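Local coordinates for protein chaperone SycD (Chlamydia pneumoniae, PDB 4NRH) that binds CopN as a type III secretion chaperone of the LcrH/SycD family and probably helps direct secretion of translocator proteins, at residues Tyr38-Asn43 / Tyr117-Val122; Leu46-Lys51 / Asn90-Lys95; Val82-Val87 / Phe98-Ser103; Asp125-Pro130 / Pro162-Leu167; Pro26-Leu31 / Leu86-Pro91. All blocks are in the same frame, centred on the assembly; numbering follows the deposited sequence.

Contact 1 of 5, residues Tyr38-Asn43 / Tyr117-Val122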
# COMPACT_ATOMS: atom_id res chain seq x y z
N TYR D 38 11.17 -7.88 -15.66
CA TYR D 38 10.85 -6.56 -16.19
C TYR D 38 11.93 -6.05 -17.13
O TYR D 38 13.09 -5.91 -16.75
CB TYR D 38 10.64 -5.57 -15.05
CG TYR D 38 10.31 -4.16 -15.48
CD1 TYR D 38 9.36 -3.91 -16.46
CD2 TYR D 38 10.95 -3.07 -14.90
CE1 TYR D 38 9.05 -2.62 -16.85
CE2 TYR D 38 10.65 -1.78 -15.28
CZ TYR D 38 9.70 -1.56 -16.25
OH TYR D 38 9.41 -0.27 -16.63
N VAL D 39 11.54 -5.76 -18.37
CA VAL D 39 12.41 -5.09 -19.32
C VAL D 39 11.75 -3.80 -19.78
O VAL D 39 10.80 -3.83 -20.56
CB VAL D 39 12.71 -5.98 -20.55
CG1 VAL D 39 13.65 -5.25 -21.52
CG2 VAL D 39 13.32 -7.30 -20.12
N PRO D 40 12.25 -2.66 -19.28
CA PRO D 40 11.67 -1.34 -19.57
C PRO D 40 11.64 -1.05 -21.07
O PRO D 40 12.66 -1.15 -21.75
CB PRO D 40 12.61 -0.37 -18.85
CG PRO D 40 13.29 -1.19 -17.81
CD PRO D 40 13.42 -2.56 -18.38
N ASP D 41 10.47 -0.69 -21.57
CA ASP D 41 10.29 -0.42 -22.99
C ASP D 41 10.14 1.08 -23.20
O ASP D 41 9.12 1.67 -22.85
CB ASP D 41 9.07 -1.17 -23.54
CG ASP D 41 9.02 -1.19 -25.05
OD1 ASP D 41 9.53 -0.24 -25.70
OD2 ASP D 41 8.45 -2.15 -25.61
N LYS D 42 11.18 1.69 -23.76
CA LYS D 42 11.24 3.14 -23.95
C LYS D 42 10.18 3.67 -24.91
O LYS D 42 9.96 4.87 -25.00
CB LYS D 42 12.63 3.54 -24.46
CG LYS D 42 12.99 2.90 -25.78
CD LYS D 42 14.48 3.02 -26.08
CE LYS D 42 14.82 2.39 -27.42
NZ LYS D 42 16.27 2.52 -27.74
N ASN D 43 9.52 2.77 -25.64
CA ASN D 43 8.54 3.17 -26.64
C ASN D 43 7.10 3.10 -26.13
O ASN D 43 6.16 3.40 -26.86
CB ASN D 43 8.69 2.31 -27.89
CG ASN D 43 9.96 2.62 -28.66
OD1 ASN D 43 10.46 3.74 -28.63
ND2 ASN D 43 10.48 1.62 -29.37
N TYR D 117 21.78 -7.02 -15.45
CA TYR D 117 22.80 -6.82 -16.47
C TYR D 117 22.18 -6.78 -17.87
O TYR D 117 22.58 -5.98 -18.71
CB TYR D 117 23.86 -7.92 -16.40
CG TYR D 117 24.80 -7.80 -15.22
CD1 TYR D 117 25.15 -6.57 -14.71
CD2 TYR D 117 25.35 -8.94 -14.64
CE1 TYR D 117 26.02 -6.46 -13.63
CE2 TYR D 117 26.22 -8.84 -13.57
CZ TYR D 117 26.55 -7.60 -13.07
OH TYR D 117 27.41 -7.51 -12.00
N GLY D 118 21.21 -7.67 -18.10
CA GLY D 118 20.54 -7.75 -19.38
C GLY D 118 19.77 -6.48 -19.71
O GLY D 118 19.76 -6.04 -20.86
N VAL D 119 19.12 -5.91 -18.71
CA VAL D 119 18.39 -4.66 -18.89
C VAL D 119 19.35 -3.51 -19.17
O VAL D 119 19.09 -2.66 -20.03
CB VAL D 119 17.53 -4.32 -17.65
CG1 VAL D 119 16.95 -2.92 -17.77
CG2 VAL D 119 16.43 -5.35 -17.47
N THR D 120 20.47 -3.50 -18.46
CA THR D 120 21.52 -2.50 -18.66
C THR D 120 21.99 -2.51 -20.11
O THR D 120 22.20 -1.45 -20.71
CB THR D 120 22.72 -2.74 -17.73
OG1 THR D 120 22.27 -2.83 -16.37
CG2 THR D 120 23.72 -1.60 -17.85
N ALA D 121 22.14 -3.71 -20.67
CA ALA D 121 22.54 -3.87 -22.06
C ALA D 121 21.53 -3.23 -23.01
O ALA D 121 21.90 -2.50 -23.92
CB ALA D 121 22.71 -5.35 -22.38
N VAL D 122 20.25 -3.53 -22.79
CA VAL D 122 19.17 -2.97 -23.59
C VAL D 122 19.18 -1.44 -23.56
O VAL D 122 19.04 -0.79 -24.59
CB VAL D 122 17.80 -3.48 -23.11
CG1 VAL D 122 16.67 -2.78 -23.85
CG2 VAL D 122 17.70 -4.99 -23.28
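Val119 meets Tyr38 and Pro40 where the first residues of the irregular segment 38-43 pass helix 110-123 of the tetratricopeptide repeat (TPR) region. Followed outward from the helix, the CB of Val119 is directed at the segment and splits into two methyls with different partners. CG1, anti to the backbone N (chi1 171°), runs to the ring of Pro40, 3.6 Å from its CD and 4.0 Å from its CG; the two side chains cross at about a right angle. CG2, beside the backbone N, turns instead to the main chain and lies 3.5 Å from Tyr38 O, a carbonyl that also takes a weak hydrogen bond from His115. One helix turn on, Val122 CG2 meets Val39 CG1 more loosely, at 4.4 Å, at the exposed margin. The side-chain contacts are apolar; Val39 O and Asp41 N bond instead to Gln288 of the CopN chain. Trp97 of helix 94-106 packs on both Tyr38 and Val119. Beyond the proline the segment bends in an Asx turn, in which Asn43 N donates to Asp41 OD1 at 3.0 Å, on the anti side of the carboxylate and 30° out of its plane.

Contact 2 of 5, residues Leu46-Lys51 / Asn90-Lys95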
# COMPACT_ATOMS: atom_id res chain seq x y z
N LEU D 46 4.38 5.84 -21.25
CA LEU D 46 3.96 5.89 -19.85
C LEU D 46 4.92 6.73 -19.03
O LEU D 46 6.14 6.61 -19.15
CB LEU D 46 3.87 4.48 -19.27
CG LEU D 46 2.53 3.76 -19.35
CD1 LEU D 46 2.63 2.37 -18.73
CD2 LEU D 46 1.44 4.57 -18.65
N ASP D 47 4.36 7.60 -18.18
CA ASP D 47 5.17 8.37 -17.24
C ASP D 47 5.83 7.46 -16.21
O ASP D 47 5.20 6.52 -15.71
CB ASP D 47 4.32 9.43 -16.54
CG ASP D 47 3.99 10.60 -17.43
OD1 ASP D 47 4.59 10.70 -18.53
OD2 ASP D 47 3.13 11.43 -17.05
N THR D 48 7.08 7.74 -15.90
CA THR D 48 7.76 7.05 -14.81
C THR D 48 7.20 7.53 -13.48
O THR D 48 6.55 8.57 -13.42
CB THR D 48 9.28 7.28 -14.84
OG1 THR D 48 9.56 8.67 -14.62
CG2 THR D 48 9.87 6.86 -16.19
N TYR D 49 7.45 6.78 -12.42
CA TYR D 49 6.98 7.17 -11.09
C TYR D 49 7.78 8.35 -10.55
O TYR D 49 7.30 9.07 -9.67
CB TYR D 49 7.01 5.98 -10.13
CG TYR D 49 5.83 5.06 -10.34
CD1 TYR D 49 4.53 5.50 -10.12
CD2 TYR D 49 6.01 3.75 -10.79
CE1 TYR D 49 3.45 4.67 -10.32
CE2 TYR D 49 4.93 2.91 -10.99
CZ TYR D 49 3.65 3.38 -10.76
OH TYR D 49 2.57 2.55 -10.95
N GLN D 50 9.00 8.53 -11.05
CA GLN D 50 9.76 9.73 -10.75
C GLN D 50 8.98 10.95 -11.23
O GLN D 50 8.84 11.95 -10.51
CB GLN D 50 11.14 9.70 -11.41
CG GLN D 50 11.79 11.07 -11.50
CD GLN D 50 13.11 11.06 -12.24
OE1 GLN D 50 13.45 10.09 -12.92
NE2 GLN D 50 13.87 12.14 -12.11
N LYS D 51 8.47 10.85 -12.45
CA LYS D 51 7.66 11.90 -13.05
C LYS D 51 6.36 12.11 -12.27
O LYS D 51 6.03 13.24 -11.90
CB LYS D 51 7.34 11.56 -14.51
CG LYS D 51 6.31 12.45 -15.16
CD LYS D 51 6.86 13.84 -15.41
CE LYS D 51 5.96 14.63 -16.35
NZ LYS D 51 6.54 15.96 -16.68
N ASN D 90 12.70 5.29 -11.73
CA ASN D 90 13.11 5.54 -13.11
C ASN D 90 13.93 4.37 -13.64
O ASN D 90 15.15 4.34 -13.48
CB ASN D 90 13.90 6.84 -13.21
CG ASN D 90 14.10 7.31 -14.65
OD1 ASN D 90 14.00 6.52 -15.59
ND2 ASN D 90 14.39 8.59 -14.81
N PRO D 91 13.26 3.40 -14.29
CA PRO D 91 13.89 2.18 -14.80
C PRO D 91 14.65 2.39 -16.10
O PRO D 91 15.15 1.41 -16.67
CB PRO D 91 12.71 1.24 -15.01
CG PRO D 91 11.58 2.15 -15.34
CD PRO D 91 11.80 3.40 -14.52
N PHE D 92 14.74 3.63 -16.58
CA PHE D 92 15.43 3.91 -17.83
C PHE D 92 16.82 4.47 -17.61
O PHE D 92 17.52 4.82 -18.57
CB PHE D 92 14.60 4.87 -18.69
CG PHE D 92 13.24 4.33 -19.05
CD1 PHE D 92 13.09 3.41 -20.07
CD2 PHE D 92 12.11 4.75 -18.36
CE1 PHE D 92 11.85 2.92 -20.40
CE2 PHE D 92 10.86 4.26 -18.69
CZ PHE D 92 10.73 3.34 -19.71
N VAL D 93 17.24 4.55 -16.35
CA VAL D 93 18.60 4.96 -16.03
C VAL D 93 19.48 3.72 -15.91
O VAL D 93 19.34 2.94 -14.97
CB VAL D 93 18.67 5.77 -14.73
CG1 VAL D 93 20.09 6.24 -14.47
CG2 VAL D 93 17.71 6.95 -14.79
N SER D 94 20.38 3.54 -16.88
CA SER D 94 21.14 2.31 -17.02
C SER D 94 22.07 2.02 -15.84
O SER D 94 22.29 0.86 -15.49
CB SER D 94 21.96 2.34 -18.31
OG SER D 94 22.89 3.41 -18.29
N LYS D 95 22.61 3.07 -15.23
CA LYS D 95 23.53 2.89 -14.11
C LYS D 95 22.81 2.39 -12.86
O LYS D 95 23.44 1.82 -11.96
CB LYS D 95 24.30 4.18 -13.81
CG LYS D 95 23.48 5.27 -13.15
CD LYS D 95 24.36 6.49 -12.89
CE LYS D 95 23.61 7.58 -12.14
NZ LYS D 95 24.46 8.77 -11.89
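This is a surface contact between the start of helix 49-52 and the turn that follows helix 76-89, made by an amide-amide hydrogen bond and a methyl at a ring edge. Asn90 ND2 donates to Gln50 OE1 over 2.6 Å, nearly in line with the acceptor's C=O (163°) but bent at the hydrogen (140°), with OE1 tilted from the Asn90 amide plane; the two amide planes are 55° apart. Gln50 reaches across with its chain extended, CG anti to the backbone N, and its NE2 goes on to Ile55 O, so both ends of this amide are engaged. The other end of the Asn90 amide builds its own turn: OD1 accepts from Phe92 N at 3.1 Å, an Asx turn within the type I beta turn 90-93 that joins the antiparallel helices 76-89 and 94-106. Thr48 is the N-cap of helix 49-52, its OG1 accepting from Lys51 N at 3.3 Å. That leaves CG2 to face the turn, where it meets the edge of the Phe92 ring in plane, 3.7 Å from CE2. Pro40 packs against the same phenylalanine.

Contact 3 of 5, residues Val82-Val87 / Phe98-Ser103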
# COMPACT_ATOMS: atom_id res chain seq x y z
N VAL D 82 18.21 -0.08 -2.01
CA VAL D 82 18.21 1.27 -2.56
C VAL D 82 18.06 1.30 -4.08
O VAL D 82 17.24 2.05 -4.62
CB VAL D 82 19.50 2.02 -2.18
CG1 VAL D 82 19.59 3.35 -2.91
CG2 VAL D 82 19.57 2.22 -0.67
N PHE D 83 18.84 0.48 -4.77
CA PHE D 83 18.83 0.47 -6.23
C PHE D 83 17.50 -0.00 -6.81
O PHE D 83 17.08 0.48 -7.86
CB PHE D 83 19.98 -0.39 -6.77
CG PHE D 83 21.34 0.16 -6.47
CD1 PHE D 83 21.60 1.51 -6.64
CD2 PHE D 83 22.36 -0.67 -6.02
CE1 PHE D 83 22.85 2.03 -6.36
CE2 PHE D 83 23.62 -0.15 -5.74
CZ PHE D 83 23.86 1.20 -5.91
N ARG D 84 16.84 -0.94 -6.13
CA ARG D 84 15.51 -1.37 -6.55
C ARG D 84 14.51 -0.22 -6.51
O ARG D 84 13.67 -0.09 -7.40
CB ARG D 84 15.02 -2.54 -5.69
CG ARG D 84 15.75 -3.85 -5.94
CD ARG D 84 14.88 -5.04 -5.55
NE ARG D 84 15.49 -6.31 -5.92
CZ ARG D 84 15.90 -7.23 -5.05
NH1 ARG D 84 15.75 -7.03 -3.75
NH2 ARG D 84 16.45 -8.36 -5.48
N TRP D 85 14.59 0.60 -5.46
CA TRP D 85 13.74 1.78 -5.35
C TRP D 85 14.01 2.76 -6.49
O TRP D 85 13.09 3.33 -7.07
CB TRP D 85 13.95 2.48 -4.01
CG TRP D 85 13.11 1.91 -2.90
CD1 TRP D 85 13.55 1.21 -1.81
CD2 TRP D 85 11.69 2.01 -2.76
NE1 TRP D 85 12.49 0.86 -1.01
CE2 TRP D 85 11.34 1.34 -1.58
CE3 TRP D 85 10.68 2.60 -3.53
CZ2 TRP D 85 10.02 1.24 -1.14
CZ3 TRP D 85 9.37 2.50 -3.10
CH2 TRP D 85 9.05 1.82 -1.91
N LEU D 86 15.29 2.96 -6.80
CA LEU D 86 15.70 3.85 -7.88
C LEU D 86 15.17 3.35 -9.22
O LEU D 86 14.68 4.13 -10.04
CB LEU D 86 17.22 3.96 -7.94
CG LEU D 86 17.87 4.86 -6.88
CD1 LEU D 86 19.37 4.73 -6.94
CD2 LEU D 86 17.44 6.30 -7.08
N VAL D 87 15.27 2.04 -9.43
CA VAL D 87 14.77 1.42 -10.65
C VAL D 87 13.25 1.52 -10.71
O VAL D 87 12.67 1.71 -11.79
CB VAL D 87 15.22 -0.07 -10.72
CG1 VAL D 87 14.26 -0.88 -11.57
CG2 VAL D 87 16.64 -0.17 -11.24
N PHE D 98 22.72 -1.30 -13.50
CA PHE D 98 24.08 -1.83 -13.49
C PHE D 98 24.58 -1.99 -12.06
O PHE D 98 25.16 -3.02 -11.71
CB PHE D 98 25.02 -0.90 -14.28
CG PHE D 98 26.20 -1.61 -14.88
CD1 PHE D 98 26.40 -2.97 -14.68
CD2 PHE D 98 27.13 -0.91 -15.64
CE1 PHE D 98 27.49 -3.61 -15.23
CE2 PHE D 98 28.22 -1.55 -16.19
CZ PHE D 98 28.40 -2.91 -15.99
N SER D 99 24.35 -0.98 -11.24
CA SER D 99 24.74 -1.02 -9.84
C SER D 99 23.91 -2.05 -9.07
O SER D 99 24.39 -2.67 -8.13
CB SER D 99 24.60 0.36 -9.20
OG SER D 99 25.51 1.28 -9.77
N LEU D 100 22.66 -2.22 -9.48
CA LEU D 100 21.80 -3.25 -8.90
C LEU D 100 22.34 -4.63 -9.25
O LEU D 100 22.39 -5.52 -8.40
CB LEU D 100 20.36 -3.10 -9.40
CG LEU D 100 19.38 -4.22 -9.02
CD1 LEU D 100 19.35 -4.42 -7.51
CD2 LEU D 100 17.99 -3.93 -9.55
N GLY D 101 22.76 -4.79 -10.50
CA GLY D 101 23.33 -6.04 -10.97
C GLY D 101 24.62 -6.39 -10.24
O GLY D 101 24.82 -7.54 -9.85
N ALA D 102 25.49 -5.40 -10.07
CA ALA D 102 26.76 -5.59 -9.38
C ALA D 102 26.55 -5.99 -7.93
O ALA D 102 27.26 -6.85 -7.40
CB ALA D 102 27.59 -4.32 -9.46
N SER D 103 25.57 -5.38 -7.28
CA SER D 103 25.26 -5.67 -5.88
C SER D 103 24.73 -7.09 -5.72
O SER D 103 25.12 -7.81 -4.80
CB SER D 103 24.24 -4.67 -5.34
OG SER D 103 24.81 -3.37 -5.26
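The Phe83 ring turns one face to Ser99 CB, which sits 3.6 Å from the ring centroid, 18° off the normal, in a CH-pi contact. Helices 76-89 and 94-106 run antiparallel here, their short axes 9.2 Å apart at 152°, as expected of neighbouring helices in a TPR-type stack. CG of Phe83 stands beside the backbone N (chi1 -66°), which sends the ring across to Ser99 and Ser103, while its CB packs 3.8 Å from Leu100 CB between the helices. Leu100 fills the other side of the interface: CD1 crosses the aliphatic part of Arg84, 4.0 Å from CG, and CD2 touches Val87 CG2 more loosely. Around the aromatic ring the serine hydroxyls have polar partners of their own, Ser99 OG bonding to Tyr64 and Ser103 OG to Ser79. Ser103 OG also lies at the ring edge, in plane, 3.5 Å from Phe83 CE2, and donates back to Ser99 O at 3.0 Å; Ser103 N reaches that same carbonyl oxygen from the opposite face of its plane.

Contact 4 of 5, residues Asp125-Pro130 / Pro162-Leu167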
# COMPACT_ATOMS: atom_id res chain seq x y z
N ASP D 125 23.24 -0.01 -25.33
CA ASP D 125 23.65 -0.99 -26.34
C ASP D 125 25.15 -1.00 -26.65
O ASP D 125 25.72 -2.05 -26.93
CB ASP D 125 22.87 -0.75 -27.64
CG ASP D 125 22.96 -1.93 -28.59
OD1 ASP D 125 23.24 -3.05 -28.12
OD2 ASP D 125 22.76 -1.73 -29.81
N LYS D 126 25.79 0.17 -26.61
CA LYS D 126 27.19 0.27 -27.02
C LYS D 126 28.17 -0.30 -25.99
O LYS D 126 29.31 -0.62 -26.33
CB LYS D 126 27.54 1.73 -27.30
CG LYS D 126 26.81 2.33 -28.50
CD LYS D 126 27.15 3.80 -28.69
CE LYS D 126 26.42 4.39 -29.88
NZ LYS D 126 26.64 5.86 -30.00
N ASP D 127 27.73 -0.42 -24.74
CA ASP D 127 28.59 -0.87 -23.66
C ASP D 127 28.78 -2.39 -23.68
O ASP D 127 27.81 -3.13 -23.58
CB ASP D 127 28.02 -0.43 -22.31
CG ASP D 127 29.04 -0.45 -21.19
OD1 ASP D 127 30.14 -1.00 -21.39
OD2 ASP D 127 28.73 0.07 -20.10
N PRO D 128 30.04 -2.85 -23.80
CA PRO D 128 30.35 -4.28 -23.76
C PRO D 128 30.32 -4.87 -22.35
O PRO D 128 30.09 -6.07 -22.20
CB PRO D 128 31.77 -4.34 -24.33
CG PRO D 128 32.35 -3.01 -24.00
CD PRO D 128 31.22 -2.03 -24.13
N TYR D 129 30.56 -4.04 -21.34
CA TYR D 129 30.69 -4.51 -19.96
C TYR D 129 29.47 -5.20 -19.34
O TYR D 129 29.64 -6.17 -18.59
CB TYR D 129 31.12 -3.34 -19.06
CG TYR D 129 32.61 -3.07 -19.12
CD1 TYR D 129 33.50 -3.86 -18.40
CD2 TYR D 129 33.13 -2.05 -19.90
CE1 TYR D 129 34.86 -3.63 -18.45
CE2 TYR D 129 34.49 -1.81 -19.95
CZ TYR D 129 35.35 -2.61 -19.23
OH TYR D 129 36.71 -2.38 -19.28
N PRO D 130 28.24 -4.72 -19.62
CA PRO D 130 27.10 -5.48 -19.09
C PRO D 130 27.08 -6.92 -19.60
O PRO D 130 26.71 -7.83 -18.86
CB PRO D 130 25.89 -4.70 -19.60
CG PRO D 130 26.38 -3.32 -19.77
CD PRO D 130 27.81 -3.44 -20.22
N PRO D 162 38.96 2.31 -28.80
CA PRO D 162 40.01 2.51 -27.80
C PRO D 162 39.46 2.61 -26.38
O PRO D 162 40.19 2.35 -25.42
CB PRO D 162 40.66 3.83 -28.24
CG PRO D 162 39.58 4.54 -28.97
CD PRO D 162 38.81 3.47 -29.69
N LEU D 163 38.20 2.99 -26.26
CA LEU D 163 37.55 3.13 -24.97
C LEU D 163 37.43 1.79 -24.24
O LEU D 163 37.45 1.73 -23.01
CB LEU D 163 36.17 3.77 -25.14
CG LEU D 163 35.31 3.96 -23.88
CD1 LEU D 163 36.02 4.85 -22.88
CD2 LEU D 163 33.95 4.53 -24.25
N TYR D 164 37.31 0.71 -25.01
CA TYR D 164 37.06 -0.61 -24.43
C TYR D 164 38.22 -1.57 -24.68
O TYR D 164 38.01 -2.79 -24.75
CB TYR D 164 35.78 -1.21 -25.01
CG TYR D 164 34.59 -0.27 -25.01
CD1 TYR D 164 34.07 0.21 -23.82
CD2 TYR D 164 33.99 0.11 -26.20
CE1 TYR D 164 32.98 1.07 -23.82
CE2 TYR D 164 32.91 0.97 -26.21
CZ TYR D 164 32.40 1.44 -25.02
OH TYR D 164 31.32 2.29 -25.03
N ASN D 165 39.43 -1.04 -24.79
CA ASN D 165 40.59 -1.87 -25.13
C ASN D 165 40.99 -2.81 -24.00
O ASN D 165 41.34 -3.97 -24.26
CB ASN D 165 41.78 -0.99 -25.51
CG ASN D 165 42.96 -1.80 -26.01
OD1 ASN D 165 43.01 -2.19 -27.18
ND2 ASN D 165 43.92 -2.06 -25.13
N GLU D 166 40.96 -2.32 -22.77
CA GLU D 166 41.27 -3.14 -21.60
C GLU D 166 40.42 -4.41 -21.57
O GLU D 166 40.90 -5.48 -21.20
CB GLU D 166 41.06 -2.35 -20.31
CG GLU D 166 42.22 -1.44 -19.95
CD GLU D 166 42.01 -0.71 -18.63
OE1 GLU D 166 40.84 -0.56 -18.22
OE2 GLU D 166 43.01 -0.29 -18.02
N LEU D 167 39.16 -4.28 -21.97
CA LEU D 167 38.25 -5.42 -22.05
C LEU D 167 38.58 -6.30 -23.25
O LEU D 167 38.53 -7.52 -23.16
CB LEU D 167 36.80 -4.94 -22.14
CG LEU D 167 35.74 -5.67 -21.30
CD1 LEU D 167 34.34 -5.21 -21.68
CD2 LEU D 167 35.86 -7.19 -21.42
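Two helix starts meet here, the turn leading into helix 129-140 and the turn leading into the C-terminal helix 165-174, through a pair of CH-pi contacts. Pro128 and Tyr164 form the first: CG of Tyr164, anti to its carbonyl carbon (chi1 -48°), brings the ring to Pro128, whose CD sits over the ring centre, 3.6 Å from the centroid and 12° off the normal, the two side chains crossing at about a right angle. Leu163 CG lies against the opposite face, offset toward the rim. In the second, the roles of the two segments are exchanged. Leu167 CD1 stands above the middle of the Tyr129 ring, 3.5 Å from its centroid and only 5° off the normal, while Leu167 CG comes 3.6 Å from CE1 of the same ring. Leu167 CD1 also touches Pro128 CG at 3.8 Å, linking the two CH-pi contacts. In what is consistent with a TPR-type helical array, the contact bridges helices that are not consecutive; helix 147-158, between them in sequence, reaches Pro128 through Arg157 and Ala158. The turn before helix 129-140 is held by Asp127, whose OD1 accepts from Tyr129 N at 3.1 Å, from above the carboxylate plane, while its OD2 is salt-bridged to Arg124. At the outer margin the Tyr164 hydroxyl passes 3.8 Å from Lys126 O.

Contact 5 of 5, residues Pro26-Leu31 / Leu86-Pro91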
# COMPACT_ATOMS: atom_id res chain seq x y z
N PRO D 26 1.93 3.86 -0.31
CA PRO D 26 1.47 3.81 -1.71
C PRO D 26 2.49 3.17 -2.65
O PRO D 26 2.74 3.69 -3.73
CB PRO D 26 1.26 5.28 -2.05
CG PRO D 26 2.28 5.99 -1.22
CD PRO D 26 2.40 5.20 0.06
N PHE D 27 3.06 2.04 -2.23
CA PHE D 27 4.08 1.35 -3.01
C PHE D 27 3.88 -0.15 -2.91
O PHE D 27 3.21 -0.63 -2.00
CB PHE D 27 5.48 1.72 -2.52
CG PHE D 27 5.71 3.20 -2.39
CD1 PHE D 27 5.91 3.98 -3.52
CD2 PHE D 27 5.76 3.81 -1.15
CE1 PHE D 27 6.13 5.34 -3.41
CE2 PHE D 27 5.98 5.17 -1.03
CZ PHE D 27 6.17 5.93 -2.16
N PRO D 28 4.44 -0.91 -3.87
CA PRO D 28 4.44 -2.37 -3.74
C PRO D 28 5.23 -2.81 -2.50
O PRO D 28 6.22 -2.17 -2.14
CB PRO D 28 5.12 -2.84 -5.03
CG PRO D 28 4.93 -1.72 -5.99
CD PRO D 28 4.99 -0.47 -5.16
N ASP D 29 4.80 -3.89 -1.86
CA ASP D 29 5.48 -4.41 -0.68
C ASP D 29 6.81 -5.06 -1.05
O ASP D 29 7.78 -5.00 -0.29
CB ASP D 29 4.60 -5.42 0.05
CG ASP D 29 3.52 -4.75 0.88
OD1 ASP D 29 3.68 -3.56 1.22
OD2 ASP D 29 2.51 -5.42 1.19
N ASP D 30 6.85 -5.70 -2.22
CA ASP D 30 7.97 -6.54 -2.60
C ASP D 30 8.52 -6.11 -3.96
O ASP D 30 8.06 -6.59 -5.00
CB ASP D 30 7.55 -8.01 -2.63
CG ASP D 30 8.73 -8.97 -2.77
OD1 ASP D 30 9.84 -8.52 -3.13
OD2 ASP D 30 8.54 -10.17 -2.53
N LEU D 31 9.48 -5.19 -3.95
CA LEU D 31 10.05 -4.67 -5.18
C LEU D 31 10.82 -5.73 -5.97
O LEU D 31 10.96 -5.63 -7.18
CB LEU D 31 10.96 -3.47 -4.89
CG LEU D 31 10.26 -2.17 -4.50
CD1 LEU D 31 11.25 -1.03 -4.42
CD2 LEU D 31 9.15 -1.85 -5.49
N LEU D 86 15.29 2.96 -6.80
CA LEU D 86 15.70 3.85 -7.88
C LEU D 86 15.17 3.35 -9.22
O LEU D 86 14.68 4.13 -10.04
CB LEU D 86 17.22 3.96 -7.94
CG LEU D 86 17.87 4.86 -6.88
CD1 LEU D 86 19.37 4.73 -6.94
CD2 LEU D 86 17.44 6.30 -7.08
N VAL D 87 15.27 2.04 -9.43
CA VAL D 87 14.77 1.42 -10.65
C VAL D 87 13.25 1.52 -10.71
O VAL D 87 12.67 1.71 -11.79
CB VAL D 87 15.22 -0.07 -10.72
CG1 VAL D 87 14.26 -0.88 -11.57
CG2 VAL D 87 16.64 -0.17 -11.24
N PHE D 88 12.61 1.45 -9.55
CA PHE D 88 11.16 1.62 -9.46
C PHE D 88 10.74 3.02 -9.90
O PHE D 88 9.74 3.19 -10.59
CB PHE D 88 10.69 1.34 -8.02
CG PHE D 88 9.27 1.78 -7.75
CD1 PHE D 88 8.21 0.96 -8.07
CD2 PHE D 88 9.01 3.01 -7.16
CE1 PHE D 88 6.91 1.36 -7.82
CE2 PHE D 88 7.72 3.41 -6.91
CZ PHE D 88 6.66 2.59 -7.23
N PHE D 89 11.51 4.02 -9.48
CA PHE D 89 11.21 5.41 -9.81
C PHE D 89 11.55 5.75 -11.26
O PHE D 89 10.77 6.43 -11.93
CB PHE D 89 11.96 6.34 -8.86
CG PHE D 89 11.37 6.40 -7.48
CD1 PHE D 89 10.00 6.55 -7.30
CD2 PHE D 89 12.17 6.29 -6.36
CE1 PHE D 89 9.45 6.59 -6.04
CE2 PHE D 89 11.63 6.33 -5.09
CZ PHE D 89 10.26 6.48 -4.93
N ASN D 90 12.70 5.29 -11.73
CA ASN D 90 13.11 5.54 -13.11
C ASN D 90 13.93 4.37 -13.64
O ASN D 90 15.15 4.34 -13.48
CB ASN D 90 13.90 6.84 -13.21
CG ASN D 90 14.10 7.31 -14.65
OD1 ASN D 90 14.00 6.52 -15.59
ND2 ASN D 90 14.39 8.59 -14.81
N PRO D 91 13.26 3.40 -14.29
CA PRO D 91 13.89 2.18 -14.80
C PRO D 91 14.65 2.39 -16.10
O PRO D 91 15.15 1.41 -16.67
CB PRO D 91 12.71 1.24 -15.01
CG PRO D 91 11.58 2.15 -15.34
CD PRO D 91 11.80 3.40 -14.52
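Aromatic contacts come first: Phe27 CD1 lies 3.9 Å from Phe88 CE2, the two side chains crossing at about a right angle, and Phe27 CE1 approaches Phe89 CE1 more loosely. Phe88 and Phe89 also pack together, CD2 of Phe88 lying over the rim of one face of the Phe89 ring. Aliphatic groups meet the same Phe88 ring. Pro28 CD reaches Phe88 CE1 at 3.8 Å, and Leu31 CD2 reaches Phe88 CD1 at 3.9 Å. Phe88 is thus met at three places round one ring, which its first torsion (CG anti to the backbone N, chi1 167°) carries out from the helix toward segment 26-31. Asp29 and the carbonyl of Phe27 turn to CopN: Asp29 forms a salt bridge with Arg279 of the CopN chain; the same arginine also bonds to Phe27 O. In the all-helical fold, this buried apolar patch fastens the linker between helices 9-19 and 31-35 to the C-terminal end of helix 76-89, with Leu14 of helix 9-19 against Phe27 and Phe89, and Tyr49 of helix 49-52 stacked on Phe88.

From the N terminus, segment 26-31 comes first and closes its loop at the end of helix 76-89 in contact 5. Segment 38-43 follows and reaches furthest, to helix 110-123, so contact 1 crosses contact 5 and encloses both contact 2 and contact 3. Contact 2 brings 46-51 to the turn after helix 76-89, sharing Asn90 and Pro91 with contact 5, and crosses contact 3, which pairs helices 76-89 and 94-106. Contact 4 opens only after the others have closed and ties helix 129-140 to the C-terminal helix. Pro130 packs on Thr120, and Phe98 on Tyr129, joining this C-terminal part to contacts 1 and 3.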